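Local coordinates for ornithine carbamoyltransferase, mitochondrial (Coccidioides immitis, PDB 3SDS), which catalyses transfer of the carbamoyl group from carbamoyl phosphate to L-ornithine, giving L-citrulline and phosphate in arginine biosynthesis, at residues K67-M72 with C124-V129; E85-K90 with A337-L342; A192-A197 with V254-A259; V213-A218 with G244-T249. All blocks are in the same frame, centred on the assembly; numbering follows the deposited sequence.

The four contacts fall into two groups on opposite sides of the chain's centre. Interaction 1 pairs two strands of the four-stranded parallel sheet in the carbamoyl phosphate-binding half, and interaction 2, its centre about 12 Å away, packs the helix that follows the first of those strands against helix 327-347 near the end of the chain. Interactions 3 and 4 lie in the ornithine-binding half, with centres about 8 Å apart, and share its five-stranded parallel sheet through the neighbouring strands 190-194 and 214-218. Centres of interactions 1 and 3 are about 35 Å apart. Since 337-342 comes after both segments of interactions 3 and 4, interaction 2 ties the C-terminal helix back to the first half.

Interaction 1: residues K67-M72 with C124-V129; sequences KTVAMM and CIVARV
Met72 reaches over Ile125 with its sulfur, SD lying 3.9 Å from Ile125 CG2, so that the two side chains run obliquely across one another on the face they share with Ala70 and Ala127. The thioether gets there because CG stands anti to the carbonyl carbon (chi1 -73°); the bend at chi3 then carries the end of the chain away from the other strand. On the face bearing Val69, Met71, Cys124 and Val126, Val69 CG1 meets Val126 CG2 at 4.0 Å and also rests against Cys124 CB. Between the two faces the backbones pair as neighbouring parallel strands; the axes of the paired segments approach to 4.7 Å, at 10°. Ala70 gives its N-H to Cys124 O and takes that of Val126 on its own O; Met72 repeats the pattern, donating to Val126 O and accepting from Arg128 N. That last bond is almost straight, Arg128 N to Met72 O spanning 2.7 Å with 177° at the hydrogen. CA-H...O contacts from Ile125, Met71 and Ala127 fill in between. The ladder thus fixes the backbone of Arg128, whose extended side chain leads away to touch Ser77; both residues probably bind carbamoyl phosphate, as in related enzymes. Strand 68-73 is an inner strand, its other edge hydrogen-bonded to strand 94-98 through Val69 and Met71. Helix 78-90 lies against Met71 and Val126, whereas Ala127 packs on helix 132-141, placing helices on both faces of this alpha/beta sheet.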
loop_
_atom_site.group_PDB
_atom_site.type_symbol
_atom_site.label_atom_id
_atom_site.label_comp_id
_atom_site.label_asym_id
_atom_site.label_seq_id
_atom_site.Cartn_x
_atom_site.Cartn_y
_atom_site.Cartn_z
ATOM N N LYS A 67 9.843 11.179 -4.436
ATOM C CA LYS A 67 10.690 10.196 -3.767
ATOM C C LYS A 67 9.982 9.101 -2.983
ATOM O O LYS A 67 8.926 9.328 -2.375
ATOM C CB LYS A 67 11.717 10.889 -2.891
ATOM C CG LYS A 67 12.474 11.931 -3.657
ATOM C CD LYS A 67 13.786 12.335 -3.036
ATOM C CE LYS A 67 14.503 13.237 -4.025
ATOM N NZ LYS A 67 15.430 14.120 -3.318
ATOM N N THR A 68 10.574 7.904 -3.010
ATOM C CA THR A 68 10.031 6.731 -2.313
ATOM C C THR A 68 10.854 6.376 -1.079
ATOM O O THR A 68 12.102 6.393 -1.126
ATOM C CB THR A 68 10.028 5.518 -3.241
ATOM O OG1 THR A 68 9.347 5.862 -4.450
ATOM C CG2 THR A 68 9.346 4.326 -2.585
ATOM N N VAL A 69 10.163 6.059 0.012
ATOM C CA VAL A 69 10.816 5.484 1.190
ATOM C C VAL A 69 10.357 4.028 1.344
ATOM O O VAL A 69 9.151 3.757 1.411
ATOM C CB VAL A 69 10.482 6.297 2.456
ATOM C CG1 VAL A 69 11.020 5.610 3.726
ATOM C CG2 VAL A 69 11.012 7.703 2.337
ATOM N N ALA A 70 11.293 3.085 1.394
ATOM C CA ALA A 70 10.907 1.673 1.581
ATOM C C ALA A 70 10.821 1.274 3.058
ATOM O O ALA A 70 11.750 1.521 3.836
ATOM C CB ALA A 70 11.856 0.745 0.836
ATOM N N MET A 71 9.701 0.673 3.444
ATOM C CA MET A 71 9.537 0.118 4.798
ATOM C C MET A 71 9.658 -1.405 4.752
ATOM O O MET A 71 8.812 -2.090 4.148
ATOM C CB MET A 71 8.176 0.500 5.394
ATOM C CG MET A 71 7.836 1.985 5.364
ATOM S SD MET A 71 6.181 2.357 6.024
ATOM C CE MET A 71 5.087 1.740 4.757
ATOM N N MET A 72 10.713 -1.941 5.363
ATOM C CA MET A 72 10.903 -3.408 5.392
ATOM C C MET A 72 10.619 -4.018 6.768
ATOM O O MET A 72 11.391 -3.812 7.722
ATOM C CB MET A 72 12.299 -3.797 4.910
ATOM C CG MET A 72 12.483 -3.630 3.419
ATOM S SD MET A 72 14.207 -3.710 2.892
ATOM C CE MET A 72 14.410 -5.480 2.686
ATOM N N CYS A 124 15.377 6.065 0.852
ATOM C CA CYS A 124 15.595 5.682 2.242
ATOM C C CYS A 124 15.028 4.307 2.533
ATOM O O CYS A 124 14.065 3.884 1.910
ATOM C CB CYS A 124 14.955 6.715 3.186
ATOM S SG CYS A 124 15.048 6.302 4.966
ATOM N N ILE A 125 15.618 3.612 3.500
ATOM C CA ILE A 125 15.010 2.385 4.043
ATOM C C ILE A 125 14.746 2.505 5.540
ATOM O O ILE A 125 15.667 2.781 6.314
ATOM C CB ILE A 125 15.857 1.122 3.782
ATOM C CG1 ILE A 125 16.228 1.018 2.294
ATOM C CG2 ILE A 125 15.099 -0.112 4.246
ATOM C CD1 ILE A 125 17.343 0.038 1.979
ATOM N N VAL A 126 13.485 2.327 5.931
ATOM C CA VAL A 126 13.117 2.142 7.334
ATOM C C VAL A 126 12.900 0.640 7.549
ATOM O O VAL A 126 11.991 0.043 6.953
ATOM C CB VAL A 126 11.838 2.911 7.707
ATOM C CG1 VAL A 126 11.515 2.716 9.187
ATOM C CG2 VAL A 126 11.967 4.393 7.373
ATOM N N ALA A 127 13.736 0.019 8.379
ATOM C CA ALA A 127 13.767 -1.448 8.439
ATOM C C ALA A 127 13.563 -2.028 9.819
ATOM O O ALA A 127 14.079 -1.497 10.807
ATOM C CB ALA A 127 15.071 -1.984 7.847
ATOM N N ARG A 128 12.817 -3.126 9.875
ATOM C CA ARG A 128 12.748 -3.918 11.082
ATOM C C ARG A 128 13.115 -5.339 10.797
ATOM O O ARG A 128 12.537 -5.985 9.920
ATOM C CB ARG A 128 11.367 -3.904 11.723
ATOM C CG ARG A 128 11.242 -5.012 12.758
ATOM C CD ARG A 128 9.984 -4.938 13.552
ATOM N NE ARG A 128 10.009 -5.970 14.581
ATOM C CZ ARG A 128 8.968 -6.311 15.343
ATOM N NH1 ARG A 128 7.787 -5.703 15.197
ATOM N NH2 ARG A 128 9.109 -7.273 16.254
ATOM N N VAL A 129 14.068 -5.836 11.568
ATOM C CA VAL A 129 14.481 -7.231 11.451
ATOM C C VAL A 129 14.571 -7.887 12.842
ATOM O O VAL A 129 14.212 -7.254 13.854
ATOM C CB VAL A 129 15.794 -7.365 10.624
ATOM C CG1 VAL A 129 15.474 -7.463 9.143
ATOM C CG2 VAL A 129 16.725 -6.183 10.895
#

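Interaction 2: residues E85-K90 with A337-L342; sequences EGAVVK and AAISAL
Ile339 CG1 is anti to the carbonyl carbon (chi1 -71°) and Leu342 CG takes the same setting (chi1 -60°), which brings the two branched chains to Ala87 on the facing helix. Ala87 CB lies 3.8 Å from Ile339 CG1 and 3.9 Å from Leu342 CD1. A third partner, Ala338, meets this methyl group with its own: the two CB atoms are 3.5 Å apart, methyl against methyl. Leu342 CD1 also reaches Val88 CG2 at 4.0 Å, their side chains crossing at about a right angle. Farther along, Ile339 CD1 rests beside the first methylene of Lys90, while the rest of the lysine chain leads away. No hydrogen bond joins the two segments; the contact is wholly apolar. Small residues at Ala87 and Ala338 let the backbones approach, with CA of Ala87 5.1 Å from CA of Ile339 and the segment axes 8.6 Å apart, crossing at -55°. The joint links the carbamoyl phosphate-binding half to the C-terminal helix. Helix 34-51 packs on the same helix 327-347, receiving Ile339 at Tyr47, and helix 156-169 takes Ala337 and Ala341. Helix 78-90 in turn sets Val88 and Val89 on Pro95 of strand 94-98, while its Glu85 hydrogen-bonds to His94 of the third subunit, bringing this helix to the trimer interface.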
loop_
_atom_site.group_PDB
_atom_site.type_symbol
_atom_site.label_atom_id
_atom_site.label_comp_id
_atom_site.label_asym_id
_atom_site.label_seq_id
_atom_site.Cartn_x
_atom_site.Cartn_y
_atom_site.Cartn_z
ATOM N N GLU A 85 4.293 6.032 7.856
ATOM C CA GLU A 85 3.481 6.339 6.706
ATOM C C GLU A 85 3.074 7.833 6.763
ATOM O O GLU A 85 3.386 8.604 5.839
ATOM C CB GLU A 85 2.310 5.354 6.585
ATOM C CG GLU A 85 1.949 5.057 5.133
ATOM C CD GLU A 85 1.416 3.634 4.819
ATOM O OE1 GLU A 85 1.827 2.622 5.429
ATOM O OE2 GLU A 85 0.589 3.537 3.890
ATOM N N GLY A 86 2.460 8.251 7.877
ATOM C CA GLY A 86 2.005 9.642 8.056
ATOM C C GLY A 86 3.101 10.690 7.942
ATOM O O GLY A 86 2.885 11.770 7.382
ATOM N N ALA A 87 4.280 10.367 8.466
ATOM C CA ALA A 87 5.426 11.272 8.450
ATOM C C ALA A 87 5.974 11.519 7.056
ATOM O O ALA A 87 6.226 12.667 6.668
ATOM C CB ALA A 87 6.515 10.745 9.342
ATOM N N VAL A 88 6.159 10.442 6.302
ATOM C CA VAL A 88 6.589 10.561 4.916
ATOM C C VAL A 88 5.620 11.447 4.121
ATOM O O VAL A 88 6.054 12.353 3.404
ATOM C CB VAL A 88 6.724 9.167 4.273
ATOM C CG1 VAL A 88 7.132 9.261 2.801
ATOM C CG2 VAL A 88 7.724 8.312 5.064
ATOM N N VAL A 89 4.315 11.213 4.269
ATOM C CA VAL A 89 3.302 11.941 3.483
ATOM C C VAL A 89 3.245 13.461 3.771
ATOM O O VAL A 89 3.083 14.254 2.848
ATOM C CB VAL A 89 1.903 11.280 3.594
ATOM C CG1 VAL A 89 0.793 12.188 3.001
ATOM C CG2 VAL A 89 1.905 9.916 2.928
ATOM N N LYS A 90 3.384 13.872 5.033
ATOM C CA LYS A 90 3.515 15.310 5.356
ATOM C C LYS A 90 4.608 15.986 4.523
ATOM O O LYS A 90 4.436 17.156 4.102
ATOM C CB LYS A 90 3.763 15.549 6.849
ATOM C CG LYS A 90 2.502 15.549 7.714
ATOM C CD LYS A 90 1.845 16.922 7.722
ATOM C CE LYS A 90 0.283 16.869 7.776
ATOM N NZ LYS A 90 -0.302 15.785 8.643
ATOM N N ALA A 337 8.237 12.565 15.938
ATOM C CA ALA A 337 9.611 12.078 15.955
ATOM C C ALA A 337 10.091 11.526 14.593
ATOM O O ALA A 337 11.237 11.751 14.197
ATOM C CB ALA A 337 9.777 11.051 17.040
ATOM N N ALA A 338 9.218 10.831 13.863
ATOM C CA ALA A 338 9.559 10.379 12.506
ATOM C C ALA A 338 9.820 11.523 11.522
ATOM O O ALA A 338 10.742 11.420 10.686
ATOM C CB ALA A 338 8.503 9.450 11.956
ATOM N N ILE A 339 9.031 12.603 11.610
ATOM C CA ILE A 339 9.212 13.747 10.707
ATOM C C ILE A 339 10.607 14.328 10.933
ATOM O O ILE A 339 11.365 14.591 9.977
ATOM C CB ILE A 339 8.119 14.862 10.886
ATOM C CG1 ILE A 339 6.736 14.404 10.357
ATOM C CG2 ILE A 339 8.571 16.206 10.214
ATOM C CD1 ILE A 339 5.554 15.352 10.701
ATOM N N SER A 340 10.941 14.505 12.207
ATOM C CA SER A 340 12.224 15.087 12.605
ATOM C C SER A 340 13.387 14.222 12.101
ATOM O O SER A 340 14.342 14.741 11.495
ATOM C CB SER A 340 12.268 15.205 14.129
ATOM O OG SER A 340 13.434 15.847 14.583
ATOM N N ALA A 341 13.277 12.907 12.322
ATOM C CA ALA A 341 14.350 11.986 11.982
ATOM C C ALA A 341 14.564 11.843 10.477
ATOM O O ALA A 341 15.719 11.833 10.007
ATOM C CB ALA A 341 14.134 10.637 12.628
ATOM N N LEU A 342 13.465 11.728 9.730
ATOM C CA LEU A 342 13.547 11.635 8.277
ATOM C C LEU A 342 14.066 12.936 7.666
ATOM O O LEU A 342 14.858 12.876 6.720
ATOM C CB LEU A 342 12.196 11.265 7.640
ATOM C CG LEU A 342 11.502 9.952 7.993
ATOM C CD1 LEU A 342 10.009 10.114 7.800
ATOM C CD2 LEU A 342 12.013 8.811 7.153
#

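Interaction 3: residues A192-A197 with V254-A259; sequences AWVGDA and VAVKDA
Val194 points its CB at the 254-259 segment and branches there: CG1 stands anti to the backbone N (chi1 -179°), and CG2 is the branch that makes the contact, 4.3 Å from Val256 CG1. Two residues earlier on the same strand, Ala192 CB also points at this segment and lies 3.8 Å from Ala259 CB and 3.9 Å from Ala255 O, with Val256 CA a little farther off. The intervening Trp193 points away from this segment, and its side chain packs on helix 199-210; its NE1 bonds to Asp196 O at 2.9 Å, with the donor well above the carbonyl plane.

Across the contact, a type II turn from Val256 to Ala259, closed by Ala259 N to Val256 O, brings Ala259 back to the strand. Ala255 O, besides touching the Ala192 methyl, accepts a hydrogen bond from Lys190 NZ. Strand 190-194 is the central strand of the five-stranded parallel sheet. The connection from edge strand 246-249 through helix 252-255 and this turn crosses to strand 261-264, on the other side of 190-194, giving the 3-2-1-4-5 parallel order of a Rossmann-like domain.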
loop_
_atom_site.group_PDB
_atom_site.type_symbol
_atom_site.label_atom_id
_atom_site.label_comp_id
_atom_site.label_asym_id
_atom_site.label_seq_id
_atom_site.Cartn_x
_atom_site.Cartn_y
_atom_site.Cartn_z
ATOM N N ALA A 192 12.144 5.762 36.668
ATOM C CA ALA A 192 12.164 4.420 37.199
ATOM C C ALA A 192 11.543 3.457 36.208
ATOM O O ALA A 192 10.375 3.599 35.823
ATOM C CB ALA A 192 11.432 4.363 38.527
ATOM N N TRP A 193 12.345 2.487 35.794
ATOM C CA TRP A 193 11.886 1.402 34.945
ATOM C C TRP A 193 11.610 0.155 35.792
ATOM O O TRP A 193 12.494 -0.327 36.521
ATOM C CB TRP A 193 12.944 1.090 33.878
ATOM C CG TRP A 193 12.531 -0.018 32.956
ATOM C CD1 TRP A 193 12.448 -1.369 33.249
ATOM C CD2 TRP A 193 12.116 0.124 31.594
ATOM N NE1 TRP A 193 11.997 -2.062 32.148
ATOM C CE2 TRP A 193 11.788 -1.174 31.118
ATOM C CE3 TRP A 193 11.979 1.221 30.732
ATOM C CZ2 TRP A 193 11.348 -1.398 29.800
ATOM C CZ3 TRP A 193 11.532 1.004 29.436
ATOM C CH2 TRP A 193 11.228 -0.301 28.978
ATOM N N VAL A 194 10.391 -0.374 35.693
ATOM C CA VAL A 194 10.027 -1.594 36.437
ATOM C C VAL A 194 9.526 -2.664 35.466
ATOM O O VAL A 194 8.495 -2.481 34.824
ATOM C CB VAL A 194 8.970 -1.314 37.554
ATOM C CG1 VAL A 194 8.621 -2.585 38.326
ATOM C CG2 VAL A 194 9.458 -0.250 38.509
ATOM N N GLY A 195 10.260 -3.770 35.359
ATOM C CA GLY A 195 9.902 -4.852 34.432
ATOM C C GLY A 195 11.086 -5.523 33.751
ATOM O O GLY A 195 12.162 -5.596 34.318
ATOM N N ASP A 196 10.886 -6.009 32.531
ATOM C CA ASP A 196 11.961 -6.661 31.787
ATOM C C ASP A 196 12.922 -5.660 31.122
ATOM O O ASP A 196 12.518 -4.554 30.741
ATOM C CB ASP A 196 11.395 -7.641 30.743
ATOM C CG ASP A 196 12.497 -8.502 30.057
ATOM O OD1 ASP A 196 13.545 -8.839 30.694
ATOM O OD2 ASP A 196 12.300 -8.852 28.866
ATOM N N ALA A 197 14.190 -6.062 30.999
ATOM C CA ALA A 197 15.219 -5.263 30.335
ATOM C C ALA A 197 15.181 -5.531 28.842
ATOM O O ALA A 197 15.541 -6.620 28.398
ATOM C CB ALA A 197 16.594 -5.618 30.888
ATOM N N VAL A 254 12.562 -0.227 45.706
ATOM C CA VAL A 254 13.824 0.516 45.761
ATOM C C VAL A 254 13.936 1.463 44.579
ATOM O O VAL A 254 14.330 2.615 44.740
ATOM C CB VAL A 254 15.076 -0.422 45.786
ATOM C CG1 VAL A 254 16.372 0.387 45.797
ATOM C CG2 VAL A 254 15.034 -1.348 46.981
ATOM N N ALA A 255 13.602 0.970 43.391
ATOM C CA ALA A 255 13.692 1.778 42.182
ATOM C C ALA A 255 12.808 3.020 42.252
ATOM O O ALA A 255 13.255 4.121 41.944
ATOM C CB ALA A 255 13.357 0.946 40.948
ATOM N N VAL A 256 11.565 2.853 42.682
ATOM C CA VAL A 256 10.580 3.951 42.605
ATOM C C VAL A 256 10.865 5.145 43.518
ATOM O O VAL A 256 10.244 6.195 43.359
ATOM C CB VAL A 256 9.113 3.449 42.794
ATOM C CG1 VAL A 256 8.661 2.654 41.566
ATOM C CG2 VAL A 256 8.985 2.618 44.063
ATOM N N LYS A 257 11.810 4.978 44.448
ATOM C CA LYS A 257 12.157 6.028 45.416
ATOM C C LYS A 257 12.477 7.355 44.718
ATOM O O LYS A 257 13.405 7.430 43.890
ATOM C CB LYS A 257 13.324 5.597 46.329
ATOM N N ASP A 258 11.693 8.383 45.042
ATOM C CA ASP A 258 11.915 9.747 44.520
ATOM C C ASP A 258 11.862 9.864 42.977
ATOM O O ASP A 258 12.509 10.742 42.386
ATOM C CB ASP A 258 13.216 10.356 45.083
ATOM C CG ASP A 258 13.162 10.567 46.600
ATOM O OD1 ASP A 258 12.088 10.965 47.124
ATOM O OD2 ASP A 258 14.200 10.334 47.272
ATOM N N ALA A 259 11.069 8.998 42.348
ATOM C CA ALA A 259 10.997 8.936 40.897
ATOM C C ALA A 259 10.021 9.972 40.365
ATOM O O ALA A 259 8.947 10.181 40.954
ATOM C CB ALA A 259 10.594 7.542 40.445
#

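Interaction 4: residues V213-A218 with G244-T249; sequences VNVAVA and GNLTQT
Val217 N donates to Thr247 O in the shortest bond of the set, 2.7 Å, with the donor tilted from the carbonyl plane. It joins strands 214-218 and 246-249, which with helix 227-237 between them form a beta-alpha-beta unit of the Rossmann-like ornithine-binding domain. Other main-chain bonds continue the ladder: Val215 donates to Asn245 O and accepts from Thr247 N, and Val217 O accepts from Thr249 N. At the start of the pairing a side chain takes part. With CG anti to the carbonyl carbon (chi1 -60°), Asn214 reaches the N-H of Asn245 with OD1, which accepts it at 3.0 Å, in the plane of its carbonyl and on a lone pair, with 165° at the hydrogen. The two asparagine side chains lie alongside one another, pointing the same way with amide planes 10° apart. Just before the strands, Gly244 CA comes to 3.3 Å from Val213 O as a CA-H...O contact.

On one face Leu246 CD1 touches both Val215 CB and Val217 CG2, 4.3 Å from each, while Val215 and Val217 pack on helix 199-210. The opposite face carries Ala216 beside Thr247 and Ala218 beside Thr249. Strand 246-249 is the outermost on this side of the sheet within the chain, and strand 214-218 hydrogen-bonds on its other edge to 190-194. Thr249 divides its two branches: OG1 bonds Val251 N, two residues on, and CG2 sits 3.5 Å from Val217 O and 3.9 Å from Ala218 CB.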
loop_
_atom_site.group_PDB
_atom_site.type_symbol
_atom_site.label_atom_id
_atom_site.label_comp_id
_atom_site.label_asym_id
_atom_site.label_seq_id
_atom_site.Cartn_x
_atom_site.Cartn_y
_atom_site.Cartn_z
ATOM N N VAL A 213 19.851 12.981 32.994
ATOM C CA VAL A 213 18.696 12.406 33.713
ATOM C C VAL A 213 19.031 11.061 34.390
ATOM O O VAL A 213 19.574 10.161 33.740
ATOM C CB VAL A 213 17.491 12.216 32.761
ATOM C CG1 VAL A 213 16.237 11.819 33.535
ATOM C CG2 VAL A 213 17.250 13.483 31.967
ATOM N N ASN A 214 18.698 10.929 35.678
ATOM C CA ASN A 214 18.948 9.684 36.449
ATOM C C ASN A 214 17.952 8.548 36.176
ATOM O O ASN A 214 16.745 8.776 36.136
ATOM C CB ASN A 214 19.016 9.975 37.951
ATOM C CG ASN A 214 20.136 10.969 38.314
ATOM O OD1 ASN A 214 21.262 10.879 37.800
ATOM N ND2 ASN A 214 19.826 11.915 39.207
ATOM N N VAL A 215 18.460 7.335 35.970
ATOM C CA VAL A 215 17.620 6.179 35.646
ATOM C C VAL A 215 17.872 5.080 36.653
ATOM O O VAL A 215 19.042 4.820 36.984
ATOM C CB VAL A 215 17.947 5.597 34.249
ATOM C CG1 VAL A 215 17.095 4.347 33.970
ATOM C CG2 VAL A 215 17.730 6.624 33.162
ATOM N N ALA A 216 16.806 4.422 37.126
ATOM C CA ALA A 216 16.938 3.269 38.053
ATOM C C ALA A 216 16.134 2.074 37.555
ATOM O O ALA A 216 14.984 2.225 37.169
ATOM C CB ALA A 216 16.515 3.651 39.448
ATOM N N VAL A 217 16.734 0.888 37.550
ATOM C CA VAL A 217 16.128 -0.252 36.843
ATOM C C VAL A 217 15.862 -1.470 37.727
ATOM O O VAL A 217 16.800 -2.107 38.234
ATOM C CB VAL A 217 16.990 -0.688 35.610
ATOM C CG1 VAL A 217 16.382 -1.915 34.918
ATOM C CG2 VAL A 217 17.144 0.454 34.603
ATOM N N ALA A 218 14.586 -1.802 37.896
ATOM C CA ALA A 218 14.211 -2.984 38.675
ATOM C C ALA A 218 13.802 -4.115 37.743
ATOM O O ALA A 218 12.914 -3.938 36.891
ATOM C CB ALA A 218 13.102 -2.661 39.674
ATOM N N GLY A 244 23.753 11.515 33.377
ATOM C CA GLY A 244 22.774 10.747 34.152
ATOM C C GLY A 244 23.307 9.447 34.754
ATOM O O GLY A 244 24.017 8.676 34.082
ATOM N N ASN A 245 22.944 9.181 36.010
ATOM C CA ASN A 245 23.474 8.025 36.741
ATOM C C ASN A 245 22.636 6.756 36.619
ATOM O O ASN A 245 21.412 6.840 36.552
ATOM C CB ASN A 245 23.634 8.397 38.206
ATOM C CG ASN A 245 24.632 9.523 38.406
ATOM O OD1 ASN A 245 25.752 9.466 37.885
ATOM N ND2 ASN A 245 24.235 10.551 39.160
ATOM N N LEU A 246 23.288 5.591 36.590
ATOM C CA LEU A 246 22.583 4.295 36.523
ATOM C C LEU A 246 22.514 3.490 37.833
ATOM O O LEU A 246 23.526 3.293 38.519
ATOM C CB LEU A 246 23.167 3.411 35.431
ATOM C CG LEU A 246 22.352 2.156 35.127
ATOM C CD1 LEU A 246 20.944 2.526 34.648
ATOM C CD2 LEU A 246 23.054 1.280 34.109
ATOM N N THR A 247 21.308 3.011 38.143
ATOM C CA THR A 247 21.049 2.189 39.329
ATOM C C THR A 247 20.381 0.866 38.933
ATOM O O THR A 247 19.403 0.862 38.169
ATOM C CB THR A 247 20.203 2.980 40.356
ATOM O OG1 THR A 247 21.056 3.923 41.012
ATOM C CG2 THR A 247 19.543 2.072 41.419
ATOM N N GLN A 248 20.925 -0.241 39.449
ATOM C CA GLN A 248 20.443 -1.593 39.155
ATOM C C GLN A 248 19.922 -2.311 40.408
ATOM O O GLN A 248 20.660 -2.463 41.389
ATOM C CB GLN A 248 21.565 -2.416 38.541
ATOM C CG GLN A 248 22.159 -1.840 37.274
ATOM C CD GLN A 248 22.617 -2.930 36.321
ATOM O OE1 GLN A 248 21.797 -3.636 35.726
ATOM N NE2 GLN A 248 23.922 -3.076 36.171
ATOM N N THR A 249 18.668 -2.772 40.379
ATOM C CA THR A 249 18.059 -3.423 41.566
ATOM C C THR A 249 17.189 -4.643 41.218
ATOM O O THR A 249 16.791 -4.818 40.071
ATOM C CB THR A 249 17.283 -2.378 42.467
ATOM O OG1 THR A 249 16.641 -3.023 43.571
ATOM C CG2 THR A 249 16.247 -1.637 41.672
#